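Long-range contact in N-acetylmuramoyl-L-alanine amidase domain-containing protein SAOUHSC_02979 (Staphylococcus aureus, PDB 5T1Q), which probably acts as a cell-wall amidase, this chain holding its glucosaminidase-like and CHAP domains: residues H291-A303 and G313-I327. Sequence-based numbering, arbitrary orientation.
With NA (sodium ion), chain E.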
# COMPACT_ATOMS: atom_id res chain seq x y z
N HIS A 291 22.00 -17.13 -15.27
CA HIS A 291 22.57 -17.01 -13.93
C HIS A 291 23.57 -15.85 -13.79
O HIS A 291 24.15 -15.66 -12.72
CB HIS A 291 23.22 -18.34 -13.51
CG HIS A 291 22.25 -19.47 -13.34
ND1 HIS A 291 21.38 -19.55 -12.27
CD2 HIS A 291 22.00 -20.56 -14.10
CE1 HIS A 291 20.65 -20.64 -12.38
NE2 HIS A 291 21.00 -21.27 -13.48
N THR A 292 23.76 -15.07 -14.87
CA THR A 292 24.66 -13.93 -14.84
C THR A 292 23.91 -12.70 -14.32
O THR A 292 22.89 -12.30 -14.91
CB THR A 292 25.23 -13.63 -16.24
OG1 THR A 292 25.92 -14.78 -16.71
CG2 THR A 292 26.22 -12.45 -16.22
N PRO A 293 24.38 -12.10 -13.22
CA PRO A 293 23.66 -10.93 -12.73
C PRO A 293 23.62 -9.81 -13.76
O PRO A 293 24.61 -9.57 -14.46
CB PRO A 293 24.46 -10.53 -11.47
CG PRO A 293 25.09 -11.80 -11.02
CD PRO A 293 25.50 -12.45 -12.31
N LYS A 294 22.49 -9.12 -13.86
CA LYS A 294 22.34 -8.09 -14.87
C LYS A 294 21.47 -6.95 -14.38
O LYS A 294 20.40 -7.14 -13.79
CB LYS A 294 21.74 -8.71 -16.12
CG LYS A 294 21.66 -7.80 -17.32
CD LYS A 294 21.13 -8.59 -18.50
CE LYS A 294 20.82 -7.69 -19.66
NZ LYS A 294 20.41 -8.58 -20.79
N ARG A 295 21.95 -5.75 -14.66
CA ARG A 295 21.30 -4.52 -14.26
C ARG A 295 19.91 -4.42 -14.88
O ARG A 295 19.74 -4.67 -16.06
CB ARG A 295 22.17 -3.33 -14.67
CG ARG A 295 21.67 -1.98 -14.20
CD ARG A 295 22.66 -0.89 -14.58
NE ARG A 295 22.21 0.41 -14.11
CZ ARG A 295 21.53 1.29 -14.85
NH1 ARG A 295 21.17 2.46 -14.31
NH2 ARG A 295 21.21 1.04 -16.13
N HIS A 296 18.93 -4.07 -14.05
CA HIS A 296 17.52 -3.92 -14.45
C HIS A 296 16.80 -5.18 -14.91
O HIS A 296 15.75 -5.12 -15.58
CB HIS A 296 17.32 -2.77 -15.46
CG HIS A 296 17.72 -1.43 -14.92
ND1 HIS A 296 18.02 -0.36 -15.73
CD2 HIS A 296 17.93 -1.01 -13.64
CE1 HIS A 296 18.33 0.68 -14.98
NE2 HIS A 296 18.28 0.32 -13.71
N ALA A 297 17.34 -6.32 -14.53
CA ALA A 297 16.70 -7.57 -14.80
C ALA A 297 15.84 -7.89 -13.59
O ALA A 297 16.03 -7.32 -12.52
CB ALA A 297 17.75 -8.66 -14.98
N ALA A 298 14.85 -8.75 -13.79
CA ALA A 298 14.07 -9.28 -12.67
C ALA A 298 14.94 -10.42 -12.11
O ALA A 298 15.47 -11.21 -12.89
CB ALA A 298 12.75 -9.84 -13.16
N VAL A 299 15.13 -10.47 -10.80
CA VAL A 299 15.93 -11.54 -10.20
C VAL A 299 15.01 -12.48 -9.44
O VAL A 299 14.22 -12.05 -8.58
CB VAL A 299 17.12 -11.02 -9.35
CG1 VAL A 299 16.65 -10.06 -8.27
CG2 VAL A 299 17.90 -12.18 -8.75
N VAL A 300 15.09 -13.76 -9.78
CA VAL A 300 14.23 -14.75 -9.18
C VAL A 300 14.93 -15.66 -8.17
O VAL A 300 16.03 -16.15 -8.43
CB VAL A 300 13.62 -15.63 -10.28
CG1 VAL A 300 12.74 -16.72 -9.66
CG2 VAL A 300 12.85 -14.78 -11.27
N PHE A 301 14.23 -15.87 -7.05
CA PHE A 301 14.60 -16.77 -5.97
C PHE A 301 13.63 -17.95 -6.06
O PHE A 301 12.40 -17.75 -5.97
CB PHE A 301 14.36 -16.12 -4.60
CG PHE A 301 15.30 -15.00 -4.24
CD1 PHE A 301 15.15 -13.74 -4.79
CD2 PHE A 301 16.32 -15.20 -3.31
CE1 PHE A 301 16.01 -12.70 -4.44
CE2 PHE A 301 17.19 -14.17 -2.97
CZ PHE A 301 17.03 -12.92 -3.52
N GLU A 302 14.15 -19.18 -6.19
CA GLU A 302 13.28 -20.37 -6.23
C GLU A 302 12.58 -20.55 -4.86
O GLU A 302 12.97 -19.94 -3.86
CB GLU A 302 14.09 -21.64 -6.56
CG GLU A 302 14.80 -21.65 -7.93
CD GLU A 302 13.85 -21.79 -9.12
OE1 GLU A 302 12.62 -21.82 -8.93
OE2 GLU A 302 14.33 -21.92 -10.27
N ALA A 303 11.51 -21.33 -4.85
CA ALA A 303 10.78 -21.65 -3.62
C ALA A 303 11.77 -22.13 -2.54
O ALA A 303 12.55 -23.02 -2.78
CB ALA A 303 9.75 -22.73 -3.91
N GLY A 313 8.56 -18.66 -3.39
CA GLY A 313 9.83 -18.06 -3.77
C GLY A 313 9.69 -16.55 -3.69
O GLY A 313 8.84 -16.03 -2.97
N HIS A 314 10.48 -15.84 -4.47
CA HIS A 314 10.46 -14.40 -4.43
C HIS A 314 11.03 -13.84 -5.71
O HIS A 314 11.76 -14.52 -6.42
CB HIS A 314 11.30 -13.95 -3.22
CG HIS A 314 11.34 -12.48 -3.02
ND1 HIS A 314 10.21 -11.74 -2.73
CD2 HIS A 314 12.37 -11.60 -3.04
CE1 HIS A 314 10.54 -10.47 -2.61
NE2 HIS A 314 11.84 -10.35 -2.80
N VAL A 315 10.66 -12.60 -6.02
CA VAL A 315 11.19 -11.91 -7.17
C VAL A 315 11.49 -10.45 -6.78
O VAL A 315 10.76 -9.83 -6.00
CB VAL A 315 10.28 -12.05 -8.43
CG1 VAL A 315 8.94 -11.35 -8.25
CG2 VAL A 315 10.98 -11.54 -9.67
N ALA A 316 12.59 -9.93 -7.31
CA ALA A 316 13.06 -8.58 -7.01
C ALA A 316 13.63 -7.95 -8.26
O ALA A 316 13.77 -8.63 -9.28
CB ALA A 316 14.11 -8.61 -5.91
N PHE A 317 13.93 -6.66 -8.19
CA PHE A 317 14.47 -5.91 -9.32
C PHE A 317 15.93 -5.57 -9.07
O PHE A 317 16.26 -5.07 -8.00
CB PHE A 317 13.65 -4.64 -9.52
CG PHE A 317 14.13 -3.77 -10.66
CD1 PHE A 317 13.76 -4.05 -11.96
CD2 PHE A 317 14.96 -2.69 -10.43
CE1 PHE A 317 14.19 -3.26 -13.02
CE2 PHE A 317 15.42 -1.90 -11.48
CZ PHE A 317 15.02 -2.18 -12.78
N VAL A 318 16.81 -5.84 -10.03
CA VAL A 318 18.23 -5.54 -9.89
C VAL A 318 18.50 -4.04 -10.17
O VAL A 318 18.44 -3.60 -11.32
CB VAL A 318 19.10 -6.38 -10.85
CG1 VAL A 318 20.58 -6.05 -10.68
CG2 VAL A 318 18.87 -7.86 -10.61
N GLU A 319 18.79 -3.27 -9.12
CA GLU A 319 19.10 -1.85 -9.26
C GLU A 319 20.54 -1.64 -9.72
O GLU A 319 20.84 -0.72 -10.47
CB GLU A 319 18.91 -1.10 -7.94
CG GLU A 319 17.50 -1.13 -7.37
CD GLU A 319 16.49 -0.27 -8.12
OE1 GLU A 319 16.88 0.51 -9.04
OE2 GLU A 319 15.29 -0.35 -7.78
N LYS A 320 21.44 -2.50 -9.27
CA LYS A 320 22.86 -2.36 -9.58
C LYS A 320 23.59 -3.68 -9.47
O LYS A 320 23.25 -4.52 -8.65
CB LYS A 320 23.50 -1.38 -8.59
CG LYS A 320 24.96 -1.06 -8.84
CD LYS A 320 25.50 -0.11 -7.78
CE LYS A 320 26.97 0.19 -7.99
NZ LYS A 320 27.41 1.13 -6.93
N VAL A 321 24.56 -3.87 -10.35
CA VAL A 321 25.45 -5.00 -10.29
C VAL A 321 26.78 -4.38 -9.83
O VAL A 321 27.35 -3.54 -10.53
CB VAL A 321 25.61 -5.72 -11.63
CG1 VAL A 321 26.67 -6.80 -11.51
CG2 VAL A 321 24.28 -6.33 -12.08
N ASN A 322 27.25 -4.78 -8.66
CA ASN A 322 28.52 -4.25 -8.12
C ASN A 322 29.73 -4.87 -8.83
O ASN A 322 29.62 -5.92 -9.45
CB ASN A 322 28.59 -4.50 -6.61
CG ASN A 322 27.49 -3.75 -5.84
OD1 ASN A 322 27.27 -2.55 -6.07
ND2 ASN A 322 26.81 -4.44 -4.93
N SER A 323 30.87 -4.20 -8.77
CA SER A 323 32.09 -4.69 -9.42
C SER A 323 32.59 -6.02 -8.81
O SER A 323 33.19 -6.82 -9.52
CB SER A 323 33.20 -3.65 -9.35
OG SER A 323 33.39 -3.22 -8.02
N ASP A 324 32.30 -6.26 -7.52
CA ASP A 324 32.67 -7.52 -6.86
C ASP A 324 31.71 -8.69 -7.17
O ASP A 324 31.87 -9.77 -6.60
CB ASP A 324 32.78 -7.35 -5.33
CG ASP A 324 31.42 -7.12 -4.65
OD1 ASP A 324 30.39 -7.04 -5.34
OD2 ASP A 324 31.39 -7.02 -3.40
N GLY A 325 30.71 -8.47 -8.02
CA GLY A 325 29.73 -9.52 -8.36
C GLY A 325 28.46 -9.53 -7.51
O GLY A 325 27.52 -10.24 -7.82
N SER A 326 28.42 -8.76 -6.42
CA SER A 326 27.21 -8.71 -5.59
C SER A 326 26.17 -7.84 -6.30
O SER A 326 26.50 -7.19 -7.28
CB SER A 326 27.52 -8.18 -4.18
OG SER A 326 28.10 -6.90 -4.21
N ILE A 327 24.92 -7.86 -5.84
CA ILE A 327 23.88 -7.06 -6.48
C ILE A 327 23.10 -6.25 -5.45
O ILE A 327 23.03 -6.63 -4.28
CB ILE A 327 22.86 -7.94 -7.28
CG1 ILE A 327 22.19 -8.97 -6.37
CG2 ILE A 327 23.57 -8.67 -8.40
CD1 ILE A 327 21.13 -9.82 -7.02
NA NA E . 11.29 -21.63 -11.20
O HOH W 1 23.15 0.59 -11.59
O HOH W 2 18.67 1.16 -11.04
O HOH W 3 13.10 -23.30 -11.94
O HOH W 4 9.83 -23.12 -10.28
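Strand 298-301 pairs antiparallel with strand 314-321 in the central sheet of the CHAP domain, a papain-like fold; their axes run at 148°. The backbone evidence is six hydrogen bonds, from His314 N to Phe301 O at one end to His296 N to Val318 O at the other. Val299 and Ala316 bond both ways, Val299 N reaching Ala316 O at 2.7 Å, and Val318 N meets Ala297 O almost straight on.

Apolar side chains divide between two faces. Ala298, Val300, Val315 and Phe317 share one, where Ala298 meets Val257 and Phe317 meets Arg260 and Met261 of helix 253-262. On the other, CG1 of Val299, placed between its backbone N and carbonyl carbon (chi1 55°), lies 3.8 Å from Ala316 CB. Beyond the paired strands, Pro293 CB rests 3.7 Å from Ile327 CG2.

Two aromatic pairs differ in kind. The rings of His296 and Phe317 are nearly parallel (21°) but slid apart; His296 CD2 lies 3.3 Å from Phe317 CZ. Phe301 and His314 lie side by side with oblique planes. His314 NE2 bonds Glu331, and its side chain touches Cys253, consistent with the Cys-His-Glu triad of this family.

Just past strand 298-301, Glu302 OE1 binds sodium at 2.6 Å, together with His276, Asn279, Asn280 and two waters. The Glu319 carboxylate bonds Ser330 OG and forms a salt bridge with Arg260, while one water links His296 NE2 (2.8 Å) to both Glu319 O and Glu319 OE1.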